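Local atomic coordinates of CG14216 (Drosophila melanogaster, PDB entry 3P9Y), a protein that dephosphorylates phosphoserine in the C-terminal domain of RNA polymerase II and probably acts in RNA processing and termination. Residues 48-59 and 71-80; 21-29 and 146-157. The protein carries 2 engineered substitutions. One frame throughout, in Å; residues are numbered along the deposited sequence.

Contact 1. Residues 48-59 and 71-80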
loop_
_atom_site.group_PDB
_atom_site.type_symbol
_atom_site.label_atom_id
_atom_site.label_comp_id
_atom_site.label_asym_id
_atom_site.label_seq_id
_atom_site.Cartn_x
_atom_site.Cartn_y
_atom_site.Cartn_z
ATOM N N LEU A 48 -0.208 11.754 10.428
ATOM C CA LEU A 48 0.551 12.634 9.546
ATOM C C LEU A 48 1.474 13.517 10.373
ATOM O O LEU A 48 1.170 13.830 11.520
ATOM C CB LEU A 48 -0.384 13.517 8.718
ATOM C CG LEU A 48 -1.177 12.829 7.610
ATOM C CD1 LEU A 48 -2.155 11.829 8.183
ATOM C CD2 LEU A 48 -1.912 13.857 6.768
ATOM N N PRO A 49 2.607 13.927 9.790
ATOM C CA PRO A 49 3.544 14.802 10.502
ATOM C C PRO A 49 2.928 16.175 10.763
ATOM O O PRO A 49 1.995 16.567 10.065
ATOM C CB PRO A 49 4.720 14.918 9.531
ATOM C CG PRO A 49 4.123 14.675 8.184
ATOM C CD PRO A 49 3.025 13.677 8.401
ATOM N N GLY A 50 3.448 16.889 11.755
ATOM C CA GLY A 50 2.922 18.191 12.126
ATOM C C GLY A 50 4.005 19.252 12.098
ATOM O O GLY A 50 4.974 19.142 11.348
ATOM N N MET A 51 3.846 20.283 12.921
ATOM C CA MET A 51 4.804 21.381 12.952
ATOM C C MET A 51 5.950 21.085 13.914
ATOM O O MET A 51 6.987 21.744 13.881
ATOM C CB MET A 51 4.098 22.681 13.331
ATOM C CG MET A 51 2.967 23.040 12.385
ATOM S SD MET A 51 2.288 24.682 12.670
ATOM C CE MET A 51 3.723 25.702 12.338
ATOM N N ALA A 52 5.752 20.086 14.769
ATOM C CA ALA A 52 6.806 19.591 15.643
ATOM C C ALA A 52 6.779 18.067 15.631
ATOM O O ALA A 52 5.727 17.462 15.435
ATOM C CB ALA A 52 6.615 20.112 17.055
ATOM N N PHE A 53 7.931 17.441 15.838
ATOM C CA PHE A 53 8.001 15.988 15.787
ATOM C C PHE A 53 7.046 15.340 16.788
ATOM O O PHE A 53 6.395 14.343 16.474
ATOM C CB PHE A 53 9.423 15.494 16.041
ATOM C CG PHE A 53 9.551 14.002 15.992
ATOM C CD1 PHE A 53 9.918 13.363 14.819
ATOM C CD2 PHE A 53 9.274 13.234 17.112
ATOM C CE1 PHE A 53 10.023 11.988 14.767
ATOM C CE2 PHE A 53 9.376 11.859 17.068
ATOM C CZ PHE A 53 9.750 11.233 15.893
ATOM N N ASP A 54 6.959 15.904 17.989
ATOM C CA ASP A 54 6.119 15.320 19.032
ATOM C C ASP A 54 4.665 15.774 18.932
ATOM O O ASP A 54 3.868 15.515 19.832
ATOM C CB ASP A 54 6.679 15.635 20.428
ATOM C CG ASP A 54 6.594 17.112 20.784
ATOM O OD1 ASP A 54 6.533 17.957 19.863
ATOM O OD2 ASP A 54 6.597 17.428 21.994
ATOM N N LYS A 55 4.318 16.429 17.828
ATOM C CA LYS A 55 2.967 16.954 17.640
ATOM C C LYS A 55 2.362 16.500 16.313
ATOM O O LYS A 55 2.120 17.323 15.429
ATOM C CB LYS A 55 2.987 18.485 17.682
ATOM C CG LYS A 55 3.622 19.076 18.932
ATOM C CD LYS A 55 2.826 18.735 20.184
ATOM C CE LYS A 55 3.400 19.422 21.418
ATOM N NZ LYS A 55 3.383 20.911 21.301
ATOM N N PRO A 56 2.106 15.191 16.171
ATOM C CA PRO A 56 1.537 14.663 14.928
ATOM C C PRO A 56 0.054 14.979 14.811
ATOM O O PRO A 56 -0.618 15.153 15.828
ATOM C CB PRO A 56 1.721 13.142 15.067
ATOM C CG PRO A 56 2.466 12.918 16.361
ATOM C CD PRO A 56 2.270 14.138 17.184
ATOM N N ASN A 57 -0.449 15.054 13.584
ATOM C CA ASN A 57 -1.883 15.130 13.352
ATOM C C ASN A 57 -2.455 13.722 13.234
ATOM O O ASN A 57 -2.188 13.018 12.262
ATOM C CB ASN A 57 -2.173 15.929 12.086
ATOM C CG ASN A 57 -1.558 17.313 12.122
ATOM O OD1 ASN A 57 -2.046 18.206 12.815
ATOM N ND2 ASN A 57 -0.479 17.496 11.374
ATOM N N VAL A 58 -3.246 13.318 14.224
ATOM C CA VAL A 58 -3.724 11.944 14.319
ATOM C C VAL A 58 -5.233 11.876 14.135
ATOM O O VAL A 58 -5.978 12.657 14.726
ATOM C CB VAL A 58 -3.359 11.329 15.691
ATOM C CG1 VAL A 58 -3.808 9.881 15.772
ATOM C CG2 VAL A 58 -1.862 11.442 15.941
ATOM N N TYR A 59 -5.680 10.933 13.313
ATOM C CA TYR A 59 -7.099 10.756 13.034
ATOM C C TYR A 59 -7.443 9.280 13.078
ATOM O O TYR A 59 -6.557 8.428 13.035
ATOM C CB TYR A 59 -7.444 11.311 11.651
ATOM C CG TYR A 59 -6.902 12.696 11.401
ATOM C CD1 TYR A 59 -7.695 13.819 11.588
ATOM C CD2 TYR A 59 -5.592 12.881 10.982
ATOM C CE1 TYR A 59 -7.199 15.085 11.364
ATOM C CE2 TYR A 59 -5.089 14.139 10.755
ATOM C CZ TYR A 59 -5.895 15.239 10.945
ATOM O OH TYR A 59 -5.386 16.495 10.720
ATOM N N ASP A 71 -9.000 20.184 7.751
ATOM C CA ASP A 71 -8.457 20.341 9.092
ATOM C C ASP A 71 -7.084 21.009 9.072
ATOM O O ASP A 71 -6.826 21.938 9.837
ATOM C CB ASP A 71 -8.350 18.981 9.776
ATOM C CG ASP A 71 -7.998 19.098 11.241
ATOM O OD1 ASP A 71 -8.655 19.892 11.946
ATOM O OD2 ASP A 71 -7.067 18.398 11.688
ATOM N N LEU A 72 -6.205 20.534 8.196
ATOM C CA LEU A 72 -4.844 21.048 8.135
ATOM C C LEU A 72 -4.813 22.408 7.449
ATOM O O LEU A 72 -3.940 23.230 7.722
ATOM C CB LEU A 72 -3.934 20.070 7.388
ATOM C CG LEU A 72 -3.791 18.669 7.990
ATOM C CD1 LEU A 72 -2.827 17.838 7.161
ATOM C CD2 LEU A 72 -3.330 18.738 9.440
ATOM N N GLU A 73 -5.765 22.637 6.554
ATOM C CA GLU A 73 -5.824 23.885 5.807
ATOM C C GLU A 73 -6.127 25.043 6.749
ATOM O O GLU A 73 -5.503 26.101 6.672
ATOM C CB GLU A 73 -6.893 23.798 4.718
ATOM C CG GLU A 73 -6.866 24.950 3.733
ATOM C CD GLU A 73 -7.911 24.810 2.644
ATOM O OE1 GLU A 73 -8.965 24.186 2.901
ATOM O OE2 GLU A 73 -7.679 25.327 1.530
ATOM N N SER A 74 -7.086 24.831 7.645
ATOM C CA SER A 74 -7.477 25.856 8.602
ATOM C C SER A 74 -6.406 26.023 9.675
ATOM O O SER A 74 -6.207 27.120 10.188
ATOM C CB SER A 74 -8.825 25.514 9.241
ATOM O OG SER A 74 -8.760 24.298 9.962
ATOM N N LYS A 75 -5.718 24.935 10.009
ATOM C CA LYS A 75 -4.622 24.997 10.972
ATOM C C LYS A 75 -3.547 25.951 10.475
ATOM O O LYS A 75 -3.174 26.895 11.169
ATOM C CB LYS A 75 -4.008 23.613 11.195
ATOM C CG LYS A 75 -4.689 22.786 12.278
ATOM C CD LYS A 75 -3.943 21.478 12.515
ATOM C CE LYS A 75 -4.377 20.801 13.807
ATOM N NZ LYS A 75 -5.828 20.477 13.826
ATOM N N ASP A 76 -3.051 25.694 9.270
ATOM C CA ASP A 76 -2.006 26.511 8.667
ATOM C C ASP A 76 -1.817 26.085 7.217
ATOM O O ASP A 76 -0.946 25.272 6.904
ATOM C CB ASP A 76 -0.695 26.362 9.441
ATOM C CG ASP A 76 0.396 27.280 8.924
ATOM O OD1 ASP A 76 0.248 27.815 7.806
ATOM O OD2 ASP A 76 1.404 27.469 9.638
ATOM N N LYS A 77 -2.648 26.641 6.339
ATOM C CA LYS A 77 -2.671 26.268 4.931
ATOM C C LYS A 77 -1.284 26.303 4.296
ATOM O O LYS A 77 -0.897 25.378 3.582
ATOM C CB LYS A 77 -3.611 27.201 4.165
ATOM C CG LYS A 77 -3.890 26.770 2.737
ATOM C CD LYS A 77 -4.899 27.692 2.067
ATOM C CE LYS A 77 -4.290 29.047 1.739
ATOM N NZ LYS A 77 -3.234 28.946 0.691
ATOM N N GLU A 78 -0.534 27.366 4.562
ATOM C CA GLU A 78 0.757 27.561 3.914
ATOM C C GLU A 78 1.774 26.500 4.330
ATOM O O GLU A 78 2.549 26.021 3.504
ATOM C CB GLU A 78 1.309 28.951 4.225
ATOM C CG GLU A 78 2.434 29.371 3.297
ATOM C CD GLU A 78 3.669 29.838 4.041
ATOM O OE1 GLU A 78 4.789 29.554 3.565
ATOM O OE2 GLU A 78 3.523 30.483 5.103
ATOM N N PHE A 79 1.769 26.141 5.610
ATOM C CA PHE A 79 2.717 25.165 6.135
ATOM C C PHE A 79 2.456 23.787 5.540
ATOM O O PHE A 79 3.382 23.083 5.144
ATOM C CB PHE A 79 2.622 25.091 7.660
ATOM C CG PHE A 79 3.539 24.070 8.276
ATOM C CD1 PHE A 79 4.884 24.348 8.462
ATOM C CD2 PHE A 79 3.056 22.834 8.677
ATOM C CE1 PHE A 79 5.730 23.414 9.031
ATOM C CE2 PHE A 79 3.897 21.895 9.246
ATOM C CZ PHE A 79 5.237 22.187 9.423
ATOM N N TYR A 80 1.187 23.409 5.471
ATOM C CA TYR A 80 0.831 22.087 4.978
ATOM C C TYR A 80 0.805 22.036 3.454
ATOM O O TYR A 80 0.603 20.974 2.869
ATOM C CB TYR A 80 -0.498 21.638 5.582
ATOM C CG TYR A 80 -0.371 21.354 7.060
ATOM C CD1 TYR A 80 0.375 20.272 7.511
ATOM C CD2 TYR A 80 -0.969 22.177 8.003
ATOM C CE1 TYR A 80 0.511 20.008 8.858
ATOM C CE2 TYR A 80 -0.840 21.921 9.356
ATOM C CZ TYR A 80 -0.098 20.835 9.776
ATOM O OH TYR A 80 0.035 20.571 11.118
#

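Contact 2. Residues 21-29 and 146-157. Engineered in segment 146-157: Asn147 (natural residue Asp).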
loop_
_atom_site.group_PDB
_atom_site.type_symbol
_atom_site.label_atom_id
_atom_site.label_comp_id
_atom_site.label_asym_id
_atom_site.label_seq_id
_atom_site.Cartn_x
_atom_site.Cartn_y
_atom_site.Cartn_z
ATOM N N ASN A 21 0.592 7.741 2.436
ATOM C CA ASN A 21 1.661 8.057 1.497
ATOM C C ASN A 21 2.014 6.884 0.591
ATOM O O ASN A 21 1.606 6.845 -0.566
ATOM C CB ASN A 21 2.907 8.518 2.258
ATOM C CG ASN A 21 4.051 8.890 1.338
ATOM O OD1 ASN A 21 3.842 9.372 0.224
ATOM N ND2 ASN A 21 5.273 8.677 1.804
ATOM N N ARG A 22 2.768 5.931 1.126
ATOM C CA ARG A 22 3.356 4.863 0.316
ATOM C C ARG A 22 2.324 3.979 -0.384
ATOM O O ARG A 22 2.467 3.678 -1.570
ATOM C CB ARG A 22 4.288 4.012 1.185
ATOM C CG ARG A 22 5.571 4.736 1.608
ATOM C CD ARG A 22 6.290 4.006 2.751
ATOM N NE ARG A 22 5.480 3.968 3.969
ATOM C CZ ARG A 22 5.803 3.296 5.072
ATOM N NH1 ARG A 22 6.924 2.593 5.125
ATOM N NH2 ARG A 22 5.000 3.332 6.124
ATOM N N SER A 23 1.288 3.556 0.335
ATOM C CA SER A 23 0.287 2.669 -0.253
ATOM C C SER A 23 -0.542 3.395 -1.307
ATOM O O SER A 23 -1.004 2.787 -2.264
ATOM C CB SER A 23 -0.646 2.098 0.816
ATOM O OG SER A 23 -1.539 3.084 1.304
ATOM N N MET A 24 -0.730 4.693 -1.132
ATOM C CA MET A 24 -1.576 5.459 -2.040
ATOM C C MET A 24 -0.842 5.821 -3.327
ATOM O O MET A 24 -1.442 5.878 -4.392
ATOM C CB MET A 24 -2.102 6.711 -1.341
ATOM C CG MET A 24 -3.081 6.385 -0.226
ATOM S SD MET A 24 -4.485 5.427 -0.837
ATOM C CE MET A 24 -5.516 6.743 -1.485
ATOM N N GLU A 25 0.455 6.065 -3.221
ATOM C CA GLU A 25 1.285 6.281 -4.392
ATOM C C GLU A 25 1.274 5.009 -5.241
ATOM O O GLU A 25 1.102 5.063 -6.464
ATOM C CB GLU A 25 2.707 6.620 -3.957
ATOM C CG GLU A 25 3.561 7.235 -5.036
ATOM C CD GLU A 25 3.129 8.646 -5.379
ATOM O OE1 GLU A 25 2.701 8.857 -6.527
ATOM O OE2 GLU A 25 3.202 9.537 -4.503
ATOM N N ALA A 26 1.440 3.862 -4.583
ATOM C CA ALA A 26 1.399 2.574 -5.270
ATOM C C ALA A 26 -0.001 2.294 -5.814
ATOM O O ALA A 26 -0.150 1.735 -6.901
ATOM C CB ALA A 26 1.832 1.450 -4.332
ATOM N N HIS A 27 -1.023 2.667 -5.051
ATOM C CA HIS A 27 -2.401 2.455 -5.471
ATOM C C HIS A 27 -2.601 3.148 -6.807
ATOM O O HIS A 27 -3.081 2.551 -7.768
ATOM C CB HIS A 27 -3.382 3.029 -4.444
ATOM C CG HIS A 27 -4.819 2.674 -4.706
ATOM N ND1 HIS A 27 -5.702 2.355 -3.695
ATOM C CD2 HIS A 27 -5.524 2.586 -5.860
ATOM C CE1 HIS A 27 -6.887 2.083 -4.214
ATOM N NE2 HIS A 27 -6.806 2.218 -5.525
ATOM N N ASN A 28 -2.215 4.419 -6.857
ATOM C CA ASN A 28 -2.445 5.250 -8.028
ATOM C C ASN A 28 -1.732 4.704 -9.259
ATOM O O ASN A 28 -2.318 4.597 -10.336
ATOM C CB ASN A 28 -1.985 6.679 -7.752
ATOM C CG ASN A 28 -2.195 7.590 -8.937
ATOM O OD1 ASN A 28 -3.279 8.132 -9.138
ATOM N ND2 ASN A 28 -1.157 7.751 -9.739
ATOM N N PHE A 29 -0.467 4.341 -9.087
ATOM C CA PHE A 29 0.340 3.855 -10.195
ATOM C C PHE A 29 -0.210 2.525 -10.707
ATOM O O PHE A 29 -0.449 2.366 -11.901
ATOM C CB PHE A 29 1.798 3.703 -9.749
ATOM C CG PHE A 29 2.784 3.728 -10.877
ATOM C CD1 PHE A 29 3.409 4.912 -11.244
ATOM C CD2 PHE A 29 3.095 2.573 -11.569
ATOM C CE1 PHE A 29 4.325 4.936 -12.286
ATOM C CE2 PHE A 29 4.010 2.591 -12.612
ATOM C CZ PHE A 29 4.627 3.772 -12.967
ATOM N N VAL A 146 10.952 3.664 1.565
ATOM C CA VAL A 146 11.262 4.728 2.511
ATOM C C VAL A 146 10.097 5.711 2.556
ATOM O O VAL A 146 9.497 6.024 1.526
ATOM C CB VAL A 146 12.571 5.435 2.133
ATOM C CG1 VAL A 146 12.826 6.632 3.048
ATOM C CG2 VAL A 146 13.728 4.446 2.196
ATOM N N ASN A 147 9.763 6.180 3.754
ATOM C CA ASN A 147 8.533 6.942 3.947
ATOM C C ASN A 147 8.686 8.447 3.739
ATOM O O ASN A 147 8.710 9.219 4.697
ATOM C CB ASN A 147 7.958 6.670 5.335
ATOM C CG ASN A 147 6.476 6.915 5.398
ATOM O OD1 ASN A 147 5.906 7.551 4.516
ATOM N ND2 ASN A 147 5.837 6.394 6.432
ATOM N N ASN A 148 8.794 8.849 2.478
ATOM C CA ASN A 148 8.666 10.245 2.082
ATOM C C ASN A 148 8.086 10.298 0.668
ATOM O O ASN A 148 7.945 9.263 0.011
ATOM C CB ASN A 148 10.010 10.968 2.153
ATOM C CG ASN A 148 11.027 10.402 1.191
ATOM O OD1 ASN A 148 10.897 10.549 -0.020
ATOM N ND2 ASN A 148 12.055 9.761 1.727
ATOM N N ALA A 149 7.750 11.491 0.198
ATOM C CA ALA A 149 7.044 11.632 -1.072
ATOM C C ALA A 149 7.838 11.079 -2.258
ATOM O O ALA A 149 7.280 10.395 -3.109
ATOM C CB ALA A 149 6.676 13.094 -1.311
ATOM N N GLU A 150 9.136 11.363 -2.311
ATOM C CA GLU A 150 9.944 10.972 -3.463
ATOM C C GLU A 150 10.116 9.454 -3.528
ATOM O O GLU A 150 9.953 8.843 -4.585
ATOM C CB GLU A 150 11.322 11.636 -3.425
ATOM C CG GLU A 150 11.303 13.149 -3.570
ATOM C CD GLU A 150 11.368 13.864 -2.235
ATOM O OE1 GLU A 150 12.364 14.582 -1.996
ATOM O OE2 GLU A 150 10.434 13.710 -1.418
ATOM N N ASP A 151 10.455 8.854 -2.395
ATOM C CA ASP A 151 10.693 7.419 -2.348
ATOM C C ASP A 151 9.388 6.637 -2.457
ATOM O O ASP A 151 9.389 5.493 -2.892
ATOM C CB ASP A 151 11.454 7.041 -1.078
ATOM C CG ASP A 151 12.922 7.402 -1.159
ATOM O OD1 ASP A 151 13.558 7.051 -2.175
ATOM O OD2 ASP A 151 13.439 8.036 -0.212
ATOM N N ALA A 152 8.272 7.255 -2.088
ATOM C CA ALA A 152 6.977 6.605 -2.250
ATOM C C ALA A 152 6.691 6.399 -3.736
ATOM O O ALA A 152 6.199 5.348 -4.148
ATOM C CB ALA A 152 5.879 7.425 -1.602
ATOM N N LEU A 153 7.011 7.400 -4.545
ATOM C CA LEU A 153 6.819 7.286 -5.987
ATOM C C LEU A 153 7.766 6.240 -6.574
ATOM O O LEU A 153 7.365 5.445 -7.427
ATOM C CB LEU A 153 7.039 8.635 -6.675
ATOM C CG LEU A 153 6.844 8.592 -8.192
ATOM C CD1 LEU A 153 5.407 8.219 -8.534
ATOM C CD2 LEU A 153 7.222 9.930 -8.828
ATOM N N MET A 154 9.016 6.247 -6.120
ATOM C CA MET A 154 10.003 5.273 -6.572
ATOM C C MET A 154 9.533 3.868 -6.213
ATOM O O MET A 154 9.677 2.938 -6.993
ATOM C CB MET A 154 11.355 5.528 -5.907
ATOM C CG MET A 154 11.960 6.893 -6.187
ATOM S SD MET A 154 12.727 6.996 -7.812
ATOM C CE MET A 154 11.336 7.458 -8.855
ATOM N N GLY A 155 8.973 3.729 -5.020
ATOM C CA GLY A 155 8.438 2.458 -4.569
ATOM C C GLY A 155 7.282 2.003 -5.443
ATOM O O GLY A 155 7.117 0.812 -5.700
ATOM N N ALA A 156 6.482 2.951 -5.915
ATOM C CA ALA A 156 5.338 2.609 -6.745
ATOM C C ALA A 156 5.825 2.009 -8.055
ATOM O O ALA A 156 5.265 1.038 -8.541
ATOM C CB ALA A 156 4.473 3.831 -6.998
ATOM N N PHE A 157 6.877 2.591 -8.621
ATOM C CA PHE A 157 7.490 2.050 -9.826
ATOM C C PHE A 157 7.989 0.628 -9.587
ATOM O O PHE A 157 7.771 -0.254 -10.407
ATOM C CB PHE A 157 8.670 2.920 -10.272
ATOM C CG PHE A 157 8.291 4.039 -11.205
ATOM C CD1 PHE A 157 8.288 3.840 -12.584
ATOM C CD2 PHE A 157 7.960 5.291 -10.710
ATOM C CE1 PHE A 157 7.948 4.873 -13.455
ATOM C CE2 PHE A 157 7.624 6.328 -11.569
ATOM C CZ PHE A 157 7.617 6.121 -12.945
HETATM O O HOH W 1 5.011 3.222 -2.652
#

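Contact 1. Residues 48-59 and 71-80
The beta hairpin of strands 46-48 and 57-59 borders the bound peptide, and its Asn57 and Tyr59 meet helix 65-82 side-on. Strand 57-59 runs almost antiparallel to the helix segment, at 174°. Asn57 reaches across with CG anti to its carbonyl carbon (chi1 -56°). Its ND2 gives a hydrogen bond to Tyr80 OH at 3.1 Å, close to the amide plane. The same nitrogen also makes a weak bond to Pro49 O; the arms are joined by backbone bonds between Leu48 and Asn57. Leu72 CD2 lies against this amide, 3.5 Å from Asn57 CG. Leu72 CB also covers one face of the Tyr80 ring, and Phe79 CD2 covers the opposite face. At one end, Tyr59 OH donates to Asp71 OD2 at 2.7 Å, on the anti lone pair. Ring and carboxylate planes stand nearly perpendicular, at 88°. Lys75 NZ forms a salt bridge with the same OD2 at 3.2 Å, from above the carboxylate plane. At the other end, Met51 lies over a face of Phe79. Its CG makes a CH-pi contact 3.8 Å from the ring centroid, and its SD a Met-aromatic contact at 4.6 Å. Met51 O is hydrogen-bonded to an aromatic side chain of the peptide. Leu48 and Pro49 pack on the peptide backbone. The arrangement, a hairpin packed on a helix, is consistent with one wall of the groove that holds the peptide.

Contact 2. Residues 21-29 and 146-157
Ala152 and Ala156 press against Asn21, Glu25 and Ala26 where helices 22-32 and 149-167 pack closely. The segment axes come within 8.1 Å and cross at -42°. Ala156 CB rests 3.7 Å from Ala26 CA. Glu25 is a knob into a hole made by Ala149, Ala152, Leu153 and Ala156. With CG anti to the backbone N (chi1 -164°), Glu25 lays CG 3.4 Å from Leu153 CA; the bend at chi2 turns the carboxylate aside, and OE2 forms a salt bridge with Arg91. A water joins Arg22 O and Ala152 O. Asn21 and Arg22 end the phosphate-binding loop of the LMW PTP-like fold; Asn147 comes from the loop before helix 149-167. Asn21 N and Arg22 NE bond to the modified side chain of the bound peptide. Arg22 NH1 forms a salt bridge with Glu116. Asn21 ND2 donates to OD1 of the engineered Asn147 at 3.0 Å, nearly straight, with the amides almost coplanar. The Asn147 amide stacks on a face of the Arg22 guanidinium, ND2 lying 3.2 Å from Arg22 NH2 without bonding. A leucine in place of Arg22 would probably leave Glu116 without its salt-bridge mate, the peptide group without the NE donor and the Asn147 amide without its flat support. The far end is more open to solvent: Phe157 is exposed and Phe29 partly so. The edge of Phe29 meets the face of Phe157, with centroids 4.5 Å apart and planes at 51°.

Contact 2 is central, its centre about 8 Å from that of the chain. Contact 1 is peripheral, about 23 Å out. Both are only partly buried. The two share no helix or strand, and their nearest atoms are about 7 Å apart. Helix 85-95 lies beside both: Leu72 and Tyr80 of contact 1 and Asn21 and Met24 of contact 2 touch it. Each also borders the bound peptide. Residues 48-59 meet its backbone and an aromatic side chain, whereas Asn21 and Arg22 hold its modified side chain, with a weak bond from the engineered Asn147. Contact 1 relies on larger aromatic and polar groups; contact 2 pairs close alanine packing with polar groups at the phosphate-binding end.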